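Local coordinates for protein of unknown function with a Fic domain (Bacteroides thetaiotaomicron VPI-5482, PDB 3CUC) that is of unknown function but carries a Fic domain, the mostly helical module that defines the Fic/DOC family, at residues A[84-95]-A[205-213]; A[216-225]-A[261-270]. One frame throughout, in Å; residues are numbered along the deposited sequence.

Interaction 1: A[84-95]-A[205-213]; sequences IKQEAQDKERPL and LLVNFVLHR
R213, the last residue of helix 199-213, pushes its guanidinium into the chain where helix 68-89 ends and turns. NE donates to A88 O at 3.1 Å in a nearly straight bond (171°) that lies in the carbonyl plane, on a lone pair. NH1 and NH2 both reach R93 O, each at 2.9 Å, an end-on grip by two nitrogens on one oxygen, and a weak bond runs from NH2 to E87 O. Two more groups sandwich the guanidinium: F209 CZ lies over the centre of one face and K91 O over the other. The bend at chi3 (-71°) turns the otherwise extended arginine so that its edge meets these carbonyls.

A turn back, F209 turns the CD1-CE1 edge of its ring to the backbone at E87 and A88, its CD1 3.7 Å from A88 CB, while L95 CD1 comes over one ring face. I84 lays its CD1 beside L205 CD2 (3.8 Å), the two side chains crossing at about a right angle. At the wetter margin, Q89 NE2 gives a 2.8 Å bond to H212 NE2, close to the plane of both groups though these are well turned from each other, and K85 CG lies over one face of the imidazole, toward its rim.

Further out, R93 holds D90 OD2 side-on and makes a salt bridge with E87. These bonds span the type I turn D90-R93, at whose end R93 O faces R213. F99 and L103 of helix 97-107 back I84. Segments 84-89 and 205-213 cross at -41°, and helix 199-213 is the one that starts in the HPF...GNGR signature of Fic proteins, here fastened by its far end.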
loop_
_atom_site.group_PDB
_atom_site.type_symbol
_atom_site.label_atom_id
_atom_site.label_comp_id
_atom_site.label_asym_id
_atom_site.label_seq_id
_atom_site.Cartn_x
_atom_site.Cartn_y
_atom_site.Cartn_z
ATOM N N ILE A 84 -5.370 9.027 -0.245
ATOM C CA ILE A 84 -4.632 8.665 0.968
ATOM C C ILE A 84 -3.693 9.788 1.405
ATOM O O ILE A 84 -3.487 9.978 2.600
ATOM C CB ILE A 84 -3.856 7.324 0.867
ATOM C CG1 ILE A 84 -2.782 7.379 -0.218
ATOM C CG2 ILE A 84 -4.820 6.156 0.632
ATOM C CD1 ILE A 84 -1.637 6.419 0.025
ATOM N N LYS A 85 -3.145 10.537 0.450
ATOM C CA LYS A 85 -2.296 11.679 0.781
ATOM C C LYS A 85 -3.085 12.693 1.610
ATOM O O LYS A 85 -2.651 13.109 2.688
ATOM C CB LYS A 85 -1.742 12.340 -0.482
ATOM C CG LYS A 85 -0.575 11.579 -1.100
ATOM C CD LYS A 85 -0.383 11.898 -2.579
ATOM C CE LYS A 85 0.302 13.228 -2.799
ATOM N NZ LYS A 85 0.530 13.467 -4.242
ATOM N N GLN A 86 -4.262 13.059 1.114
ATOM C CA GLN A 86 -5.121 14.029 1.780
ATOM C C GLN A 86 -5.606 13.530 3.136
ATOM O O GLN A 86 -5.634 14.287 4.108
ATOM C CB GLN A 86 -6.317 14.348 0.893
ATOM C CG GLN A 86 -7.209 15.425 1.441
ATOM C CD GLN A 86 -8.241 15.861 0.442
ATOM O OE1 GLN A 86 -9.422 15.554 0.583
ATOM N NE2 GLN A 86 -7.804 16.568 -0.589
ATOM N N GLU A 87 -5.994 12.260 3.193
ATOM C CA GLU A 87 -6.448 11.662 4.442
ATOM C C GLU A 87 -5.293 11.652 5.435
ATOM O O GLU A 87 -5.458 12.091 6.563
ATOM C CB GLU A 87 -6.985 10.242 4.224
ATOM C CG GLU A 87 -7.984 9.773 5.287
ATOM C CD GLU A 87 -9.385 10.338 5.099
ATOM O OE1 GLU A 87 -9.557 11.262 4.275
ATOM O OE2 GLU A 87 -10.317 9.857 5.786
ATOM N N ALA A 88 -4.126 11.177 5.000
ATOM C CA ALA A 88 -2.927 11.149 5.843
ATOM C C ALA A 88 -2.515 12.539 6.348
ATOM O O ALA A 88 -2.157 12.694 7.509
ATOM C CB ALA A 88 -1.764 10.511 5.097
ATOM N N GLN A 89 -2.557 13.547 5.483
ATOM C CA GLN A 89 -2.110 14.885 5.874
ATOM C C GLN A 89 -2.971 15.487 6.981
ATOM O O GLN A 89 -2.460 16.227 7.820
ATOM C CB GLN A 89 -2.067 15.831 4.672
ATOM C CG GLN A 89 -0.844 15.634 3.784
ATOM C CD GLN A 89 -1.100 16.073 2.345
ATOM O OE1 GLN A 89 -1.854 17.018 2.104
ATOM N NE2 GLN A 89 -0.483 15.380 1.382
ATOM N N ASP A 90 -4.266 15.180 6.981
ATOM C CA ASP A 90 -5.145 15.619 8.060
ATOM C C ASP A 90 -4.904 14.723 9.270
ATOM O O ASP A 90 -5.618 13.748 9.498
ATOM C CB ASP A 90 -6.614 15.579 7.635
ATOM C CG ASP A 90 -7.544 16.134 8.700
ATOM O OD1 ASP A 90 -7.088 16.426 9.830
ATOM O OD2 ASP A 90 -8.743 16.285 8.406
ATOM N N LYS A 91 -3.906 15.096 10.061
ATOM C CA LYS A 91 -3.374 14.238 11.116
ATOM C C LYS A 91 -4.365 13.905 12.224
ATOM O O LYS A 91 -4.166 12.931 12.938
ATOM C CB LYS A 91 -2.129 14.877 11.721
ATOM C CG LYS A 91 -0.960 15.012 10.742
ATOM C CD LYS A 91 -0.058 16.171 11.134
ATOM C CE LYS A 91 0.863 16.579 10.008
ATOM N NZ LYS A 91 1.333 17.976 10.223
ATOM N N GLU A 92 -5.420 14.708 12.368
ATOM C CA GLU A 92 -6.461 14.473 13.376
ATOM C C GLU A 92 -7.591 13.555 12.900
ATOM O O GLU A 92 -8.514 13.280 13.672
ATOM C CB GLU A 92 -7.069 15.802 13.833
ATOM C CG GLU A 92 -6.138 16.654 14.671
ATOM C CD GLU A 92 -6.803 17.929 15.158
ATOM O OE1 GLU A 92 -7.139 18.780 14.312
ATOM O OE2 GLU A 92 -7.005 18.072 16.382
ATOM N N ARG A 93 -7.538 13.094 11.647
ATOM C CA ARG A 93 -8.563 12.192 11.114
ATOM C C ARG A 93 -8.165 10.728 11.327
ATOM O O ARG A 93 -7.196 10.268 10.743
ATOM C CB ARG A 93 -8.794 12.459 9.625
ATOM C CG ARG A 93 -10.190 12.086 9.163
ATOM C CD ARG A 93 -10.415 12.396 7.689
ATOM N NE ARG A 93 -10.193 13.803 7.334
ATOM C CZ ARG A 93 -10.472 14.333 6.138
ATOM N NH1 ARG A 93 -11.002 13.591 5.168
ATOM N NH2 ARG A 93 -10.234 15.621 5.906
ATOM N N PRO A 94 -8.904 9.992 12.179
ATOM C CA PRO A 94 -8.567 8.584 12.369
ATOM C C PRO A 94 -8.928 7.723 11.163
ATOM O O PRO A 94 -9.800 8.089 10.365
ATOM C CB PRO A 94 -9.413 8.185 13.575
ATOM C CG PRO A 94 -10.571 9.091 13.534
ATOM C CD PRO A 94 -10.056 10.392 13.006
ATOM N N LEU A 95 -8.248 6.584 11.040
ATOM C CA LEU A 95 -8.522 5.631 9.970
ATOM C C LEU A 95 -9.925 5.064 10.153
ATOM O O LEU A 95 -10.265 4.541 11.215
ATOM C CB LEU A 95 -7.483 4.502 9.972
ATOM C CG LEU A 95 -7.537 3.509 8.811
ATOM C CD1 LEU A 95 -7.410 4.236 7.494
ATOM C CD2 LEU A 95 -6.440 2.469 8.957
ATOM N N LEU A 205 -1.667 0.794 -0.488
ATOM C CA LEU A 205 -2.119 2.168 -0.271
ATOM C C LEU A 205 -2.122 2.516 1.217
ATOM O O LEU A 205 -1.743 3.616 1.594
ATOM C CB LEU A 205 -3.513 2.396 -0.884
ATOM C CG LEU A 205 -3.537 2.679 -2.392
ATOM C CD1 LEU A 205 -4.938 2.504 -2.951
ATOM C CD2 LEU A 205 -3.011 4.077 -2.691
ATOM N N LEU A 206 -2.547 1.573 2.053
ATOM C CA LEU A 206 -2.593 1.788 3.497
ATOM C C LEU A 206 -1.186 1.942 4.080
ATOM O O LEU A 206 -0.993 2.709 5.021
ATOM C CB LEU A 206 -3.357 0.658 4.208
ATOM C CG LEU A 206 -4.872 0.600 3.972
ATOM C CD1 LEU A 206 -5.444 -0.703 4.500
ATOM C CD2 LEU A 206 -5.587 1.801 4.601
ATOM N N VAL A 207 -0.208 1.232 3.521
ATOM C CA VAL A 207 1.175 1.393 3.960
ATOM C C VAL A 207 1.586 2.834 3.744
ATOM O O VAL A 207 2.063 3.500 4.662
ATOM C CB VAL A 207 2.154 0.496 3.183
ATOM C CG1 VAL A 207 3.592 0.962 3.402
ATOM C CG2 VAL A 207 1.987 -0.956 3.589
ATOM N N ASN A 208 1.382 3.318 2.527
ATOM C CA ASN A 208 1.798 4.665 2.184
ATOM C C ASN A 208 0.964 5.739 2.873
ATOM O O ASN A 208 1.429 6.870 3.045
ATOM C CB ASN A 208 1.829 4.845 0.666
ATOM C CG ASN A 208 3.012 4.130 0.025
ATOM O OD1 ASN A 208 4.058 3.943 0.652
ATOM N ND2 ASN A 208 2.853 3.731 -1.227
ATOM N N PHE A 209 -0.247 5.378 3.298
ATOM C CA PHE A 209 -1.044 6.262 4.145
ATOM C C PHE A 209 -0.316 6.498 5.461
ATOM O O PHE A 209 -0.154 7.633 5.896
ATOM C CB PHE A 209 -2.430 5.667 4.398
ATOM C CG PHE A 209 -3.189 6.328 5.519
ATOM C CD1 PHE A 209 -3.947 7.470 5.290
ATOM C CD2 PHE A 209 -3.165 5.793 6.799
ATOM C CE1 PHE A 209 -4.662 8.074 6.321
ATOM C CE2 PHE A 209 -3.872 6.390 7.832
ATOM C CZ PHE A 209 -4.625 7.535 7.590
ATOM N N VAL A 210 0.128 5.411 6.080
ATOM C CA VAL A 210 0.806 5.497 7.359
ATOM C C VAL A 210 2.105 6.298 7.227
ATOM O O VAL A 210 2.329 7.256 7.968
ATOM C CB VAL A 210 1.082 4.094 7.937
ATOM C CG1 VAL A 210 1.863 4.196 9.247
ATOM C CG2 VAL A 210 -0.234 3.339 8.144
ATOM N N LEU A 211 2.936 5.920 6.263
ATOM C CA LEU A 211 4.221 6.578 6.068
ATOM C C LEU A 211 4.070 8.067 5.776
ATOM O O LEU A 211 4.814 8.885 6.309
ATOM C CB LEU A 211 5.003 5.919 4.928
ATOM C CG LEU A 211 5.463 4.471 5.105
ATOM C CD1 LEU A 211 6.203 3.986 3.862
ATOM C CD2 LEU A 211 6.344 4.346 6.313
ATOM N N HIS A 212 3.117 8.426 4.926
ATOM C CA HIS A 212 2.937 9.832 4.561
ATOM C C HIS A 212 2.478 10.671 5.763
ATOM O O HIS A 212 2.982 11.779 5.993
ATOM C CB HIS A 212 1.937 9.963 3.417
ATOM C CG HIS A 212 1.861 11.338 2.838
ATOM N ND1 HIS A 212 2.923 11.928 2.189
ATOM C CD2 HIS A 212 0.846 12.232 2.795
ATOM C CE1 HIS A 212 2.566 13.132 1.778
ATOM N NE2 HIS A 212 1.311 13.340 2.131
ATOM N N ARG A 213 1.520 10.133 6.516
ATOM C CA ARG A 213 0.999 10.797 7.705
ATOM C C ARG A 213 2.111 11.189 8.667
ATOM O O ARG A 213 2.083 12.285 9.217
ATOM C CB ARG A 213 -0.016 9.898 8.416
ATOM C CG ARG A 213 -0.295 10.287 9.866
ATOM C CD ARG A 213 -1.653 9.784 10.304
ATOM N NE ARG A 213 -2.719 10.534 9.647
ATOM C CZ ARG A 213 -4.018 10.329 9.825
ATOM N NH1 ARG A 213 -4.447 9.386 10.647
ATOM N NH2 ARG A 213 -4.887 11.081 9.174
#

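Interaction 2: A[216-225]-A[261-270]; sequences YPMIVIHSED and YLSSCLIRSL
I219 points toward helix 256-277 and fills the dense middle of the contact. Its CG1 stands between the backbone N and the carbonyl carbon (chi1 63°), which puts CD1 between L262 CD2, 3.6 Å away, and C265 CB, while CG2 settles over L266 CA at 3.7 Å. Next to it S269 OG donates to M218 O at 2.9 Å, reaching the carbonyl from 34° off its plane, which gives the serine hydroxyl a partner in the loop backbone, inside a patch of mostly apolar side chains. The P217 ring sets CG against L270 CD2 (3.8 Å) and S269 CB, with W14 of helix 6-16 touching both P217 and L270. L266 spreads its two methyls, CD1 to P217 O and CD2 to the edge of the Y216 ring.

Residues 216-222 are an extended connector that follows helix 199-213, the helix that begins within the Fic signature, and runs along helix 256-277 in a mostly helical fold; V207 and L211 of helix 199-213 press on I219 as well.

Toward H222 and D225 the packing thins to a few polar contacts among partly exposed residues. The H222 ring stands nearly perpendicular to the R268 guanidinium (88°), its NE2 over one face, toward the rim, and 3.1 Å from R268 NH1; the angle is too poor for a hydrogen bond, and R268 spends its charge on a salt bridge with E35 of helix 22-42. V220 CG1 covers a face of the same imidazole. Farther along, I221 CG2 lies at the edge of the Y261 ring, whose OH donates to the anti lone pair of D225 OD2 at 2.5 Å, just where helix 226-240 begins.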
loop_
_atom_site.group_PDB
_atom_site.type_symbol
_atom_site.label_atom_id
_atom_site.label_comp_id
_atom_site.label_asym_id
_atom_site.label_seq_id
_atom_site.Cartn_x
_atom_site.Cartn_y
_atom_site.Cartn_z
ATOM N N TYR A 216 7.225 10.332 6.413
ATOM C CA TYR A 216 8.182 9.494 5.710
ATOM C C TYR A 216 7.874 9.551 4.223
ATOM O O TYR A 216 6.727 9.766 3.840
ATOM C CB TYR A 216 8.090 8.048 6.181
ATOM C CG TYR A 216 8.679 7.775 7.546
ATOM C CD1 TYR A 216 8.155 8.376 8.684
ATOM C CD2 TYR A 216 9.741 6.882 7.702
ATOM C CE1 TYR A 216 8.688 8.117 9.939
ATOM C CE2 TYR A 216 10.278 6.612 8.952
ATOM C CZ TYR A 216 9.747 7.223 10.064
ATOM O OH TYR A 216 10.284 6.949 11.297
ATOM N N PRO A 217 8.891 9.346 3.375
ATOM C CA PRO A 217 8.607 9.230 1.953
ATOM C C PRO A 217 7.917 7.908 1.678
ATOM O O PRO A 217 8.264 6.894 2.281
ATOM C CB PRO A 217 9.993 9.229 1.314
ATOM C CG PRO A 217 10.877 8.682 2.361
ATOM C CD PRO A 217 10.325 9.189 3.659
HETATM N N MSE A 218 6.950 7.921 0.773
HETATM C CA MSE A 218 6.182 6.728 0.475
HETATM C C MSE A 218 7.034 5.711 -0.294
HETATM O O MSE A 218 8.045 6.068 -0.909
HETATM C CB MSE A 218 4.913 7.112 -0.279
HETATM C CG MSE A 218 3.914 7.812 0.618
HETATM SE SE MSE A 218 2.378 8.440 -0.324
HETATM C CE MSE A 218 3.162 9.973 -1.301
ATOM N N ILE A 219 6.637 4.442 -0.225
ATOM C CA ILE A 219 7.430 3.364 -0.813
ATOM C C ILE A 219 6.741 2.710 -2.010
ATOM O O ILE A 219 5.517 2.785 -2.169
ATOM C CB ILE A 219 7.803 2.272 0.235
ATOM C CG1 ILE A 219 6.559 1.570 0.787
ATOM C CG2 ILE A 219 8.604 2.885 1.381
ATOM C CD1 ILE A 219 6.846 0.216 1.351
ATOM N N VAL A 220 7.560 2.073 -2.845
ATOM C CA VAL A 220 7.096 1.331 -4.010
ATOM C C VAL A 220 7.529 -0.128 -3.891
ATOM O O VAL A 220 8.719 -0.435 -3.992
ATOM C CB VAL A 220 7.707 1.897 -5.316
ATOM C CG1 VAL A 220 7.278 1.051 -6.508
ATOM C CG2 VAL A 220 7.310 3.338 -5.519
ATOM N N ILE A 221 6.581 -1.031 -3.667
ATOM C CA ILE A 221 6.886 -2.455 -3.788
ATOM C C ILE A 221 6.904 -2.746 -5.285
ATOM O O ILE A 221 5.881 -2.599 -5.954
ATOM C CB ILE A 221 5.868 -3.344 -3.063
ATOM C CG1 ILE A 221 5.847 -3.010 -1.568
ATOM C CG2 ILE A 221 6.231 -4.807 -3.249
ATOM C CD1 ILE A 221 4.725 -3.680 -0.818
ATOM N N HIS A 222 8.079 -3.103 -5.809
ATOM C CA HIS A 222 8.273 -3.249 -7.257
ATOM C C HIS A 222 7.752 -4.592 -7.740
ATOM O O HIS A 222 8.020 -5.612 -7.108
ATOM C CB HIS A 222 9.752 -3.106 -7.620
ATOM C CG HIS A 222 10.278 -1.719 -7.438
ATOM N ND1 HIS A 222 10.341 -0.807 -8.469
ATOM C CD2 HIS A 222 10.743 -1.079 -6.341
ATOM C CE1 HIS A 222 10.829 0.335 -8.017
ATOM N NE2 HIS A 222 11.081 0.196 -6.728
ATOM N N SER A 223 7.020 -4.595 -8.858
ATOM C CA SER A 223 6.403 -5.837 -9.356
ATOM C C SER A 223 7.432 -6.858 -9.862
ATOM O O SER A 223 7.147 -8.054 -9.911
ATOM C CB SER A 223 5.347 -5.559 -10.437
ATOM O OG SER A 223 5.935 -5.370 -11.711
ATOM N N GLU A 224 8.626 -6.397 -10.227
ATOM C CA GLU A 224 9.728 -7.313 -10.531
ATOM C C GLU A 224 10.131 -8.153 -9.323
ATOM O O GLU A 224 10.696 -9.224 -9.480
ATOM C CB GLU A 224 10.932 -6.542 -11.066
ATOM C CG GLU A 224 10.681 -5.999 -12.467
ATOM C CD GLU A 224 11.698 -4.968 -12.902
ATOM O OE1 GLU A 224 11.802 -3.907 -12.239
ATOM O OE2 GLU A 224 12.378 -5.215 -13.921
ATOM N N ASP A 225 9.822 -7.673 -8.122
ATOM C CA ASP A 225 10.157 -8.378 -6.886
ATOM C C ASP A 225 8.945 -9.124 -6.292
ATOM O O ASP A 225 8.927 -9.431 -5.094
ATOM C CB ASP A 225 10.714 -7.364 -5.871
ATOM C CG ASP A 225 11.540 -8.016 -4.777
ATOM O OD1 ASP A 225 12.368 -8.896 -5.101
ATOM O OD2 ASP A 225 11.370 -7.642 -3.596
ATOM N N TYR A 261 11.333 -6.147 5.204
ATOM C CA TYR A 261 11.110 -5.911 3.780
ATOM C C TYR A 261 10.690 -4.467 3.482
ATOM O O TYR A 261 11.263 -3.815 2.612
ATOM C CB TYR A 261 10.065 -6.878 3.225
ATOM C CG TYR A 261 9.905 -6.770 1.722
ATOM C CD1 TYR A 261 10.998 -6.948 0.877
ATOM C CD2 TYR A 261 8.670 -6.471 1.145
ATOM C CE1 TYR A 261 10.869 -6.839 -0.499
ATOM C CE2 TYR A 261 8.533 -6.362 -0.236
ATOM C CZ TYR A 261 9.635 -6.548 -1.050
ATOM O OH TYR A 261 9.501 -6.435 -2.411
ATOM N N LEU A 262 9.695 -3.972 4.210
ATOM C CA LEU A 262 9.247 -2.596 4.036
ATOM C C LEU A 262 10.368 -1.617 4.375
ATOM O O LEU A 262 10.488 -0.565 3.752
ATOM C CB LEU A 262 8.003 -2.303 4.888
ATOM C CG LEU A 262 6.699 -3.028 4.525
ATOM C CD1 LEU A 262 5.529 -2.411 5.281
ATOM C CD2 LEU A 262 6.434 -2.991 3.026
ATOM N N SER A 263 11.193 -1.961 5.355
ATOM C CA SER A 263 12.328 -1.115 5.716
ATOM C C SER A 263 13.332 -1.007 4.574
ATOM O O SER A 263 13.859 0.073 4.313
ATOM C CB SER A 263 13.009 -1.635 6.977
ATOM O OG SER A 263 12.071 -1.703 8.035
ATOM N N SER A 264 13.574 -2.109 3.874
ATOM C CA SER A 264 14.480 -2.075 2.731
ATOM C C SER A 264 13.908 -1.201 1.596
ATOM O O SER A 264 14.657 -0.518 0.897
ATOM C CB SER A 264 14.799 -3.487 2.245
ATOM O OG SER A 264 13.639 -4.127 1.749
ATOM N N CYS A 265 12.588 -1.200 1.428
ATOM C CA CYS A 265 11.956 -0.267 0.488
ATOM C C CYS A 265 12.136 1.162 0.949
ATOM O O CYS A 265 12.447 2.038 0.145
ATOM C CB CYS A 265 10.459 -0.521 0.348
ATOM S SG CYS A 265 10.061 -2.186 -0.121
ATOM N N LEU A 266 11.915 1.395 2.243
ATOM C CA LEU A 266 12.031 2.731 2.802
ATOM C C LEU A 266 13.458 3.241 2.653
ATOM O O LEU A 266 13.665 4.424 2.412
ATOM C CB LEU A 266 11.600 2.737 4.261
ATOM C CG LEU A 266 11.490 4.101 4.929
ATOM C CD1 LEU A 266 10.464 4.977 4.239
ATOM C CD2 LEU A 266 11.121 3.896 6.379
ATOM N N ILE A 267 14.431 2.340 2.769
ATOM C CA ILE A 267 15.831 2.679 2.493
ATOM C C ILE A 267 16.001 3.185 1.062
ATOM O O ILE A 267 16.671 4.188 0.832
ATOM C CB ILE A 267 16.783 1.478 2.745
ATOM C CG1 ILE A 267 16.973 1.256 4.246
ATOM C CG2 ILE A 267 18.147 1.715 2.104
ATOM C CD1 ILE A 267 17.777 0.027 4.584
ATOM N N ARG A 268 15.380 2.498 0.109
ATOM C CA ARG A 268 15.440 2.911 -1.288
ATOM C C ARG A 268 14.801 4.286 -1.490
ATOM O O ARG A 268 15.383 5.130 -2.166
ATOM C CB ARG A 268 14.767 1.875 -2.199
ATOM C CG ARG A 268 15.043 2.102 -3.692
ATOM C CD ARG A 268 14.028 1.416 -4.623
ATOM N NE ARG A 268 13.968 2.105 -5.919
ATOM C CZ ARG A 268 12.954 2.852 -6.374
ATOM N NH1 ARG A 268 11.828 3.028 -5.672
ATOM N NH2 ARG A 268 13.061 3.423 -7.571
ATOM N N SER A 269 13.624 4.508 -0.894
ATOM C CA SER A 269 12.902 5.788 -1.022
ATOM C C SER A 269 13.694 6.928 -0.412
ATOM O O SER A 269 13.831 7.993 -1.020
ATOM C CB SER A 269 11.534 5.737 -0.334
ATOM O OG SER A 269 10.662 4.805 -0.945
ATOM N N LEU A 270 14.203 6.701 0.798
ATOM C CA LEU A 270 15.009 7.690 1.494
ATOM C C LEU A 270 16.245 8.061 0.678
ATOM O O LEU A 270 16.579 9.240 0.551
ATOM C CB LEU A 270 15.408 7.178 2.884
ATOM C CG LEU A 270 14.315 7.244 3.958
ATOM C CD1 LEU A 270 14.693 6.396 5.156
ATOM C CD2 LEU A 270 14.041 8.697 4.386
#

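In the fold
Following the chain, helices 6-16 and 22-42 come first and later lie against the connector of interaction 2. Helix 68-89 then enters interaction 1, which closes a loop of 109 residues, including helices 97-107, 156-173 and 178-192, when helix 199-213 returns to it. Interaction 2 opens only after that and closes a shorter loop of 35 residues around helices 226-240 and 244-248, ending on helix 256-277. The two are in series, neither nested nor crossed, with centres about 17 Å apart. Helix 199-213 joins them: N208 OD1 probably bonds to I219 N, and L211 O to Y216 N, so helices 68-89 and 256-277 are tied through it.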